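Local coordinates for E3 ubiquitin-protein ligase TRIM65 (Homo sapiens, PDB 7JL4) that acts as an E3 ubiquitin ligase in innate immunity, autophagy and inflammation, and is represented here by its PRY-SPRY (B30.2) domain, at residues 20-25 / 186-191; 61-66 / 173-178; 74-79 / 154-159. One frame throughout, in Å; residues are numbered along the deposited sequence.

Contact 1: 20-25 / 186-191; sequences RNLTFD and LTLCHQ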
loop_
_atom_site.group_PDB
_atom_site.type_symbol
_atom_site.label_atom_id
_atom_site.label_comp_id
_atom_site.label_asym_id
_atom_site.label_seq_id
_atom_site.Cartn_x
_atom_site.Cartn_y
_atom_site.Cartn_z
ATOM N N ARG A 20 5.713 0.883 -12.253
ATOM C CA ARG A 20 6.499 -0.245 -11.742
ATOM C C ARG A 20 5.597 -1.431 -11.417
ATOM O O ARG A 20 4.594 -1.267 -10.717
ATOM C CB ARG A 20 7.290 0.140 -10.476
ATOM C CG ARG A 20 8.132 1.411 -10.574
ATOM C CD ARG A 20 9.382 1.276 -11.508
ATOM N NE ARG A 20 9.971 2.602 -11.705
ATOM C CZ ARG A 20 10.190 3.200 -12.874
ATOM N NH1 ARG A 20 9.964 2.569 -14.022
ATOM N NH2 ARG A 20 10.692 4.425 -12.888
ATOM N N ASN A 21 5.972 -2.637 -11.881
ATOM C CA ASN A 21 5.195 -3.853 -11.598
ATOM C C ASN A 21 5.694 -4.492 -10.291
ATOM O O ASN A 21 6.804 -5.025 -10.228
ATOM C CB ASN A 21 5.268 -4.838 -12.775
ATOM C CG ASN A 21 4.559 -4.318 -14.043
ATOM O OD1 ASN A 21 3.670 -3.468 -13.971
ATOM N ND2 ASN A 21 4.974 -4.821 -15.216
ATOM N N LEU A 22 4.869 -4.454 -9.247
ATOM C CA LEU A 22 5.247 -4.908 -7.913
ATOM C C LEU A 22 4.799 -6.344 -7.665
ATOM O O LEU A 22 3.841 -6.835 -8.276
ATOM C CB LEU A 22 4.624 -4.005 -6.835
ATOM C CG LEU A 22 4.910 -2.503 -6.888
ATOM C CD1 LEU A 22 4.208 -1.842 -5.701
ATOM C CD2 LEU A 22 6.405 -2.194 -6.945
ATOM N N THR A 23 5.502 -7.017 -6.743
ATOM C CA THR A 23 5.098 -8.340 -6.258
ATOM C C THR A 23 5.240 -8.385 -4.741
ATOM O O THR A 23 6.099 -7.710 -4.170
ATOM C CB THR A 23 5.923 -9.477 -6.880
ATOM O OG1 THR A 23 7.316 -9.238 -6.661
ATOM C CG2 THR A 23 5.674 -9.586 -8.377
ATOM N N PHE A 24 4.393 -9.179 -4.088
ATOM C CA PHE A 24 4.493 -9.327 -2.637
ATOM C C PHE A 24 5.695 -10.191 -2.256
ATOM O O PHE A 24 6.175 -11.017 -3.039
ATOM C CB PHE A 24 3.198 -9.921 -2.070
ATOM C CG PHE A 24 2.017 -9.008 -2.209
ATOM C CD1 PHE A 24 1.962 -7.813 -1.496
ATOM C CD2 PHE A 24 0.967 -9.329 -3.058
ATOM C CE1 PHE A 24 0.850 -6.955 -1.619
ATOM C CE2 PHE A 24 -0.150 -8.496 -3.173
ATOM C CZ PHE A 24 -0.201 -7.296 -2.464
ATOM N N ASP A 25 6.216 -9.949 -1.050
ATOM C CA ASP A 25 7.303 -10.731 -0.481
ATOM C C ASP A 25 6.690 -11.787 0.421
ATOM O O ASP A 25 6.182 -11.441 1.498
ATOM C CB ASP A 25 8.247 -9.816 0.311
ATOM C CG ASP A 25 9.281 -10.569 1.132
ATOM O OD1 ASP A 25 9.367 -11.816 1.053
ATOM O OD2 ASP A 25 10.009 -9.890 1.903
ATOM N N LEU A 186 -5.985 -7.631 -1.819
ATOM C CA LEU A 186 -5.294 -6.572 -2.554
ATOM C C LEU A 186 -4.603 -7.178 -3.769
ATOM O O LEU A 186 -3.975 -8.235 -3.659
ATOM C CB LEU A 186 -4.240 -5.851 -1.709
ATOM C CG LEU A 186 -4.697 -4.959 -0.548
ATOM C CD1 LEU A 186 -3.505 -4.372 0.215
ATOM C CD2 LEU A 186 -5.549 -3.834 -1.085
ATOM N N THR A 187 -4.713 -6.497 -4.917
ATOM C CA THR A 187 -4.091 -6.926 -6.171
ATOM C C THR A 187 -3.149 -5.831 -6.669
ATOM O O THR A 187 -3.581 -4.691 -6.880
ATOM C CB THR A 187 -5.167 -7.217 -7.220
ATOM O OG1 THR A 187 -6.143 -8.123 -6.670
ATOM C CG2 THR A 187 -4.534 -7.828 -8.462
ATOM N N LEU A 188 -1.868 -6.170 -6.852
ATOM C CA LEU A 188 -0.885 -5.248 -7.421
ATOM C C LEU A 188 -1.063 -5.247 -8.936
ATOM O O LEU A 188 -0.848 -6.272 -9.586
ATOM C CB LEU A 188 0.530 -5.681 -7.049
ATOM C CG LEU A 188 0.770 -5.870 -5.544
ATOM C CD1 LEU A 188 2.092 -6.551 -5.290
ATOM C CD2 LEU A 188 0.731 -4.555 -4.830
ATOM N N CYS A 189 -1.466 -4.113 -9.504
ATOM C CA CYS A 189 -1.807 -4.071 -10.921
ATOM C C CYS A 189 -0.527 -3.946 -11.732
ATOM O O CYS A 189 0.387 -3.212 -11.346
ATOM C CB CYS A 189 -2.727 -2.891 -11.219
ATOM S SG CYS A 189 -4.278 -2.913 -10.281
ATOM N N HIS A 190 -0.463 -4.661 -12.853
ATOM C CA HIS A 190 0.693 -4.581 -13.738
ATOM C C HIS A 190 0.330 -3.900 -15.055
ATOM O O HIS A 190 -0.800 -4.018 -15.547
ATOM C CB HIS A 190 1.277 -5.968 -14.014
ATOM C CG HIS A 190 2.075 -6.523 -12.878
ATOM N ND1 HIS A 190 2.834 -7.670 -12.994
ATOM C CD2 HIS A 190 2.242 -6.090 -11.606
ATOM C CE1 HIS A 190 3.432 -7.917 -11.843
ATOM N NE2 HIS A 190 3.086 -6.973 -10.983
ATOM N N GLN A 191 1.306 -3.175 -15.625
ATOM C CA GLN A 191 1.131 -2.534 -16.940
ATOM C C GLN A 191 2.333 -2.801 -17.829
ATOM O O GLN A 191 3.164 -3.638 -17.497
ATOM C CB GLN A 191 0.929 -1.024 -16.800
ATOM C CG GLN A 191 -0.318 -0.598 -16.049
ATOM C CD GLN A 191 -1.579 -0.758 -16.876
ATOM O OE1 GLN A 191 -1.521 -0.869 -18.113
ATOM N NE2 GLN A 191 -2.725 -0.759 -16.208
HETATM O O HOH W 1 2.439 -2.806 -9.718
#

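Contact 2: 61-66 / 173-178; sequences QVQCAQ and PLTPVF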
loop_
_atom_site.group_PDB
_atom_site.type_symbol
_atom_site.label_atom_id
_atom_site.label_comp_id
_atom_site.label_asym_id
_atom_site.label_seq_id
_atom_site.Cartn_x
_atom_site.Cartn_y
_atom_site.Cartn_z
ATOM N N GLN A 61 -0.076 -7.537 7.986
ATOM C CA GLN A 61 0.664 -6.785 6.973
ATOM C C GLN A 61 1.506 -7.694 6.079
ATOM O O GLN A 61 1.803 -8.854 6.397
ATOM C CB GLN A 61 1.577 -5.708 7.606
ATOM C CG GLN A 61 0.768 -4.599 8.304
ATOM C CD GLN A 61 1.602 -3.618 9.111
ATOM O OE1 GLN A 61 2.836 -3.542 8.999
ATOM N NE2 GLN A 61 0.935 -2.876 9.949
ATOM N N VAL A 62 1.886 -7.131 4.934
ATOM C CA VAL A 62 2.784 -7.792 3.994
ATOM C C VAL A 62 3.460 -6.678 3.212
ATOM O O VAL A 62 2.848 -5.637 2.958
ATOM C CB VAL A 62 2.009 -8.752 3.063
ATOM C CG1 VAL A 62 0.910 -7.987 2.338
ATOM C CG2 VAL A 62 2.975 -9.440 2.052
ATOM N N GLN A 63 4.728 -6.886 2.838
ATOM C CA GLN A 63 5.462 -5.900 2.051
ATOM C C GLN A 63 5.787 -6.469 0.668
ATOM O O GLN A 63 5.562 -7.650 0.383
ATOM C CB GLN A 63 6.753 -5.464 2.756
ATOM C CG GLN A 63 7.814 -6.567 2.814
ATOM C CD GLN A 63 9.082 -6.167 3.570
ATOM O OE1 GLN A 63 9.151 -5.101 4.176
ATOM N NE2 GLN A 63 10.101 -7.025 3.509
ATOM N N CYS A 64 6.296 -5.609 -0.208
ATOM C CA CYS A 64 6.629 -6.035 -1.561
ATOM C C CYS A 64 8.101 -6.392 -1.647
ATOM O O CYS A 64 8.909 -6.063 -0.777
ATOM C CB CYS A 64 6.293 -4.944 -2.578
ATOM S SG CYS A 64 4.523 -4.728 -2.858
ATOM N N ALA A 65 8.453 -7.059 -2.738
ATOM C CA ALA A 65 9.830 -7.442 -2.988
ATOM C C ALA A 65 10.640 -6.338 -3.639
ATOM O O ALA A 65 11.812 -6.568 -3.957
ATOM C CB ALA A 65 9.871 -8.683 -3.884
ATOM N N GLN A 66 10.060 -5.170 -3.873
ATOM C CA GLN A 66 10.764 -4.066 -4.519
ATOM C C GLN A 66 10.988 -2.934 -3.523
ATOM O O GLN A 66 10.150 -2.702 -2.646
ATOM C CB GLN A 66 9.964 -3.524 -5.714
ATOM C CG GLN A 66 9.835 -4.541 -6.863
ATOM C CD GLN A 66 8.779 -5.614 -6.601
ATOM O OE1 GLN A 66 7.780 -5.383 -5.894
ATOM N NE2 GLN A 66 8.994 -6.784 -7.155
ATOM N N PRO A 173 16.082 3.492 1.443
ATOM C CA PRO A 173 15.137 2.926 0.467
ATOM C C PRO A 173 13.768 2.678 1.075
ATOM O O PRO A 173 13.647 2.322 2.249
ATOM C CB PRO A 173 15.796 1.599 0.062
ATOM C CG PRO A 173 17.281 1.821 0.314
ATOM C CD PRO A 173 17.298 2.669 1.587
ATOM N N LEU A 174 12.729 2.864 0.258
ATOM C CA LEU A 174 11.337 2.692 0.680
ATOM C C LEU A 174 10.764 1.424 0.067
ATOM O O LEU A 174 10.889 1.199 -1.152
ATOM C CB LEU A 174 10.468 3.873 0.251
ATOM C CG LEU A 174 10.796 5.183 0.923
ATOM C CD1 LEU A 174 10.220 6.287 0.086
ATOM C CD2 LEU A 174 10.158 5.195 2.326
ATOM N N THR A 175 10.137 0.606 0.902
ATOM C CA THR A 175 9.486 -0.623 0.452
ATOM C C THR A 175 7.979 -0.485 0.598
ATOM O O THR A 175 7.518 -0.119 1.688
ATOM C CB THR A 175 9.984 -1.816 1.294
ATOM O OG1 THR A 175 11.413 -1.934 1.170
ATOM C CG2 THR A 175 9.365 -3.104 0.789
ATOM N N PRO A 176 7.180 -0.736 -0.446
ATOM C CA PRO A 176 5.723 -0.726 -0.276
ATOM C C PRO A 176 5.290 -1.733 0.784
ATOM O O PRO A 176 5.824 -2.849 0.859
ATOM C CB PRO A 176 5.197 -1.136 -1.659
ATOM C CG PRO A 176 6.324 -0.800 -2.634
ATOM C CD PRO A 176 7.590 -1.049 -1.837
ATOM N N VAL A 177 4.284 -1.349 1.582
ATOM C CA VAL A 177 3.813 -2.192 2.673
ATOM C C VAL A 177 2.317 -1.933 2.853
ATOM O O VAL A 177 1.833 -0.829 2.603
ATOM C CB VAL A 177 4.629 -1.930 3.961
ATOM C CG1 VAL A 177 4.508 -0.459 4.400
ATOM C CG2 VAL A 177 4.208 -2.893 5.077
ATOM N N PHE A 178 1.581 -2.979 3.222
ATOM C CA PHE A 178 0.119 -2.971 3.196
ATOM C C PHE A 178 -0.454 -3.633 4.446
ATOM O O PHE A 178 0.123 -4.586 4.969
ATOM C CB PHE A 178 -0.377 -3.709 1.947
ATOM C CG PHE A 178 0.149 -3.121 0.669
ATOM C CD1 PHE A 178 -0.517 -2.066 0.064
ATOM C CD2 PHE A 178 1.320 -3.596 0.103
ATOM C CE1 PHE A 178 -0.043 -1.492 -1.097
ATOM C CE2 PHE A 178 1.827 -3.027 -1.064
ATOM C CZ PHE A 178 1.137 -1.958 -1.665
#

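Contact 3: 74-79 / 154-159; sequences YWEVRA and YSLEPQ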
loop_
_atom_site.group_PDB
_atom_site.type_symbol
_atom_site.label_atom_id
_atom_site.label_comp_id
_atom_site.label_asym_id
_atom_site.label_seq_id
_atom_site.Cartn_x
_atom_site.Cartn_y
_atom_site.Cartn_z
ATOM N N TYR A 74 5.717 4.810 -9.889
ATOM C CA TYR A 74 4.260 4.869 -9.771
ATOM C C TYR A 74 3.703 3.462 -9.920
ATOM O O TYR A 74 4.180 2.688 -10.755
ATOM C CB TYR A 74 3.632 5.794 -10.840
ATOM C CG TYR A 74 2.111 5.793 -10.841
ATOM C CD1 TYR A 74 1.400 6.545 -9.907
ATOM C CD2 TYR A 74 1.389 5.015 -11.757
ATOM C CE1 TYR A 74 -0.009 6.550 -9.909
ATOM C CE2 TYR A 74 -0.018 4.986 -11.746
ATOM C CZ TYR A 74 -0.704 5.766 -10.803
ATOM O OH TYR A 74 -2.091 5.798 -10.760
ATOM N N TRP A 75 2.677 3.140 -9.136
ATOM C CA TRP A 75 1.996 1.863 -9.299
ATOM C C TRP A 75 0.558 2.001 -8.828
ATOM O O TRP A 75 0.194 2.959 -8.130
ATOM C CB TRP A 75 2.683 0.722 -8.532
ATOM C CG TRP A 75 2.869 1.020 -7.074
ATOM C CD1 TRP A 75 1.957 0.803 -6.057
ATOM C CD2 TRP A 75 4.019 1.634 -6.455
ATOM N NE1 TRP A 75 2.485 1.228 -4.851
ATOM C CE2 TRP A 75 3.742 1.740 -5.065
ATOM C CE3 TRP A 75 5.260 2.082 -6.933
ATOM C CZ2 TRP A 75 4.658 2.284 -4.153
ATOM C CZ3 TRP A 75 6.183 2.637 -6.018
ATOM C CH2 TRP A 75 5.870 2.724 -4.642
ATOM N N GLU A 76 -0.254 1.024 -9.236
ATOM C CA GLU A 76 -1.669 0.983 -8.903
ATOM C C GLU A 76 -2.014 -0.340 -8.235
ATOM O O GLU A 76 -1.430 -1.383 -8.533
ATOM C CB GLU A 76 -2.537 1.205 -10.152
ATOM C CG GLU A 76 -2.440 2.649 -10.654
ATOM C CD GLU A 76 -3.085 2.874 -12.007
ATOM O OE1 GLU A 76 -3.617 1.908 -12.592
ATOM O OE2 GLU A 76 -3.116 4.045 -12.462
ATOM N N VAL A 77 -2.976 -0.277 -7.323
ATOM C CA VAL A 77 -3.413 -1.406 -6.506
ATOM C C VAL A 77 -4.934 -1.418 -6.513
ATOM O O VAL A 77 -5.555 -0.353 -6.412
ATOM C CB VAL A 77 -2.899 -1.280 -5.054
ATOM C CG1 VAL A 77 -3.426 -2.422 -4.180
ATOM C CG2 VAL A 77 -1.384 -1.205 -5.006
ATOM N N ARG A 78 -5.542 -2.598 -6.609
ATOM C CA ARG A 78 -6.991 -2.719 -6.465
ATOM C C ARG A 78 -7.347 -3.386 -5.140
ATOM O O ARG A 78 -6.862 -4.479 -4.841
ATOM C CB ARG A 78 -7.614 -3.505 -7.609
ATOM C CG ARG A 78 -9.137 -3.630 -7.408
ATOM C CD ARG A 78 -9.883 -4.035 -8.639
ATOM N NE ARG A 78 -9.855 -3.033 -9.705
ATOM C CZ ARG A 78 -10.649 -1.963 -9.749
ATOM N NH1 ARG A 78 -11.513 -1.724 -8.771
ATOM N NH2 ARG A 78 -10.567 -1.122 -10.767
ATOM N N ALA A 79 -8.222 -2.748 -4.366
ATOM C CA ALA A 79 -8.711 -3.302 -3.108
ATOM C C ALA A 79 -10.090 -3.921 -3.307
ATOM O O ALA A 79 -10.952 -3.324 -3.958
ATOM C CB ALA A 79 -8.787 -2.206 -2.037
ATOM N N TYR A 154 -3.509 8.484 -5.081
ATOM C CA TYR A 154 -4.564 8.786 -6.042
ATOM C C TYR A 154 -5.718 7.802 -5.923
ATOM O O TYR A 154 -5.537 6.635 -5.566
ATOM C CB TYR A 154 -4.058 8.728 -7.495
ATOM C CG TYR A 154 -3.133 9.864 -7.883
ATOM C CD1 TYR A 154 -1.778 9.837 -7.551
ATOM C CD2 TYR A 154 -3.630 10.967 -8.568
ATOM C CE1 TYR A 154 -0.921 10.902 -7.911
ATOM C CE2 TYR A 154 -2.798 12.016 -8.944
ATOM C CZ TYR A 154 -1.454 11.979 -8.611
ATOM O OH TYR A 154 -0.672 13.043 -8.977
ATOM N N SER A 155 -6.908 8.281 -6.257
ATOM C CA SER A 155 -8.002 7.414 -6.662
ATOM C C SER A 155 -8.096 7.501 -8.175
ATOM O O SER A 155 -7.884 8.572 -8.745
ATOM C CB SER A 155 -9.317 7.843 -6.002
ATOM O OG SER A 155 -10.373 7.035 -6.482
ATOM N N LEU A 156 -8.361 6.376 -8.839
ATOM C CA LEU A 156 -8.307 6.407 -10.284
ATOM C C LEU A 156 -9.689 6.217 -10.900
ATOM O O LEU A 156 -9.845 6.395 -12.112
ATOM C CB LEU A 156 -7.391 5.300 -10.838
ATOM C CG LEU A 156 -5.908 5.731 -10.762
ATOM C CD1 LEU A 156 -5.463 6.952 -11.563
ATOM C CD2 LEU A 156 -5.280 5.643 -9.361
ATOM N N GLU A 157 -10.687 5.816 -10.109
ATOM C CA GLU A 157 -12.038 5.620 -10.612
ATOM C C GLU A 157 -13.004 6.355 -9.689
ATOM O O GLU A 157 -12.889 6.248 -8.451
ATOM C CB GLU A 157 -12.400 4.120 -10.746
ATOM C CG GLU A 157 -12.164 3.284 -9.494
ATOM C CD GLU A 157 -12.623 1.841 -9.619
ATOM O OE1 GLU A 157 -13.344 1.368 -8.708
ATOM O OE2 GLU A 157 -12.274 1.183 -10.629
ATOM N N PRO A 158 -13.939 7.144 -10.238
ATOM C CA PRO A 158 -14.165 7.346 -11.676
ATOM C C PRO A 158 -13.233 8.337 -12.391
ATOM O O PRO A 158 -13.167 8.286 -13.622
ATOM C CB PRO A 158 -15.592 7.877 -11.716
ATOM C CG PRO A 158 -15.717 8.630 -10.442
ATOM C CD PRO A 158 -14.942 7.855 -9.424
ATOM N N GLN A 159 -12.568 9.239 -11.674
ATOM C CA GLN A 159 -11.578 10.111 -12.287
ATOM C C GLN A 159 -10.246 9.903 -11.599
ATOM O O GLN A 159 -10.171 9.336 -10.508
ATOM C CB GLN A 159 -11.897 11.603 -12.154
ATOM C CG GLN A 159 -13.125 12.088 -12.798
ATOM C CD GLN A 159 -13.446 13.496 -12.336
ATOM O OE1 GLN A 159 -14.421 13.731 -11.616
ATOM N NE2 GLN A 159 -12.653 14.460 -12.815
#

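Contact 1: 20-25 / 186-191
Residues 20-25 run roughly antiparallel to the C-terminal tail 186-191, their end-to-end directions 155° apart, with Asn21 opposite His190 and Leu22 opposite Leu188. In the PRY-SPRY beta-sandwich this lays an early loop along strand 185-188 and the chain end that follows it. Asn21 holds the tail by two routes. Its CB sits over the centre of one face of the His190 ring, 3.4 Å from the centroid, and its amide is stacked nearly flat on that ring. The same amide closes a pair of hydrogen bonds with the last residue: Gln191 N gives to Asn21 OD1 at 2.9 Å, while Asn21 ND2 gives to Gln191 O. His190 has CG beside its backbone N (chi1 -76°), which carries the imidazole under the loop and lets NE2 donate to Leu22 O at 2.8 Å, almost straight at 176°. Replacing His190 by an alanine is likely to leave Leu22 O without this donor and Asn21 CB without the ring it rests on. A water bridges the backbones as well, accepting from Leu22 N and donating to Arg20 O and Cys189 O. Deeper in, the contact turns apolar. Leu188, which also packs on Val77 and Phe178, reaches up between Leu22 and Phe24, and its CD1 lies over the face of the Phe24 ring, 3.6 Å from the centroid.

Contact 2: 61-66 / 173-178
With chi1 at -72°, Cys64 places SG anti to its carbonyl carbon, and Phe178 does likewise with CG (chi1 -58°); these two turns bring the sulfur to the edge of the phenyl ring. SG lies in the ring plane, 3.7 Å from Phe178 CE2, a sulfur-aromatic contact made at the rim. The same sulfur touches Pro176 CB at 3.8 Å, so it meets both proline and phenylalanine, with Leu188 of the other sheet also against Cys64. Beneath these side chains strand 61-63 pairs antiparallel with strand 175-180, as the outermost strand of one of the two sheets of the SPRY beta-sandwich. Val62 and Phe178 form a hydrogen-bonded pair: Val62 N donates to Phe178 O at 3.1 Å, and Phe178 N returns a bond to Val62 O at 3.0 Å. Gln63 and Val177 make the next, non-hydrogen-bonded pair, their CA atoms 4.1 Å apart. Cys64 N also donates to Pro176 O at 3.0 Å. The segments touch as well through Thr175, whose CG2 packs against Cys64 O at 3.4 Å and against Gln66 O. The hydroxyl of Thr175 is bonded to Ser67 OG, and the side-chain amide of Gln66 accepts from Thr23 N through OE1.

Contact 3: 74-79 / 154-159
Leu156 drives its isobutyl end against the polar tips of two strand residues, CD2 coming 3.5 Å from Tyr74 OH and CG 3.7 Å from Glu76 OE2. Tyr74 and Leu156 approach from opposite directions, whereas the side chain of Glu76 crosses that of Leu156 at about a right angle. The two oxygens are themselves joined: Tyr74 OH donates at 2.6 Å to Glu76 OE2, which accepts through its anti lone pair and lies in the plane of the phenol ring. Tyr74 reaches this spot because CG stands anti to its backbone N (chi1 175°), and the edge of its ring also meets Tyr154, Tyr74 CE1 lying 4.4 Å from Tyr154 CD1. Further along the strand, Arg78 NH2 makes a salt bridge to Glu157 OE2 at 2.9 Å, nearly straight at 173°. The oxygen lies in the guanidinium plane, yet the nitrogen meets it from above the carboxylate plane, the two flat groups being inclined at 50°. A bend at chi3 turns the arginine end toward its partner. In the SPRY sandwich strands 72-79 and 150-155 belong to the same seven-stranded antiparallel sheet and are separated by strand 139-145, so side chains and the loop after Ser155 make this contact while the backbones stay apart. Around the first shell, Glu76 is fixed by residues from the N-terminal part of the domain: OE1 forms a salt bridge with Arg12, and OE2 also accepts from Trp16 NE1. With Arg12 on OE1 and two donors sharing OE2, the buried carboxylate probably stays ionised. Leu15 of helix 10-15 touches both tyrosines, and Arg12 packs on Leu156.

Overall arrangement
The three contacts show how one beta-sandwich assigns different chemistry to different depths. Contact 2 is the most buried and lies in the six-stranded sheet, where true strand pairing supplies its polar bonds. Contacts 1 and 3 are partly buried and both reach the other sheet, through the neighbouring strands 185-188 and 72-79; they rely more on side-chain groups, an amide and imidazole in one, a salt bridge and a phenol-carboxylate bond in the other. Loop 20-25 ties contact 1 to contact 2 through backbone bonds to Gln63 and Ala65. Between the sheets, Pro176 meets Trp75 and Phe178 meets Val77, linking contacts 2 and 3, whose centres are about 17 Å apart.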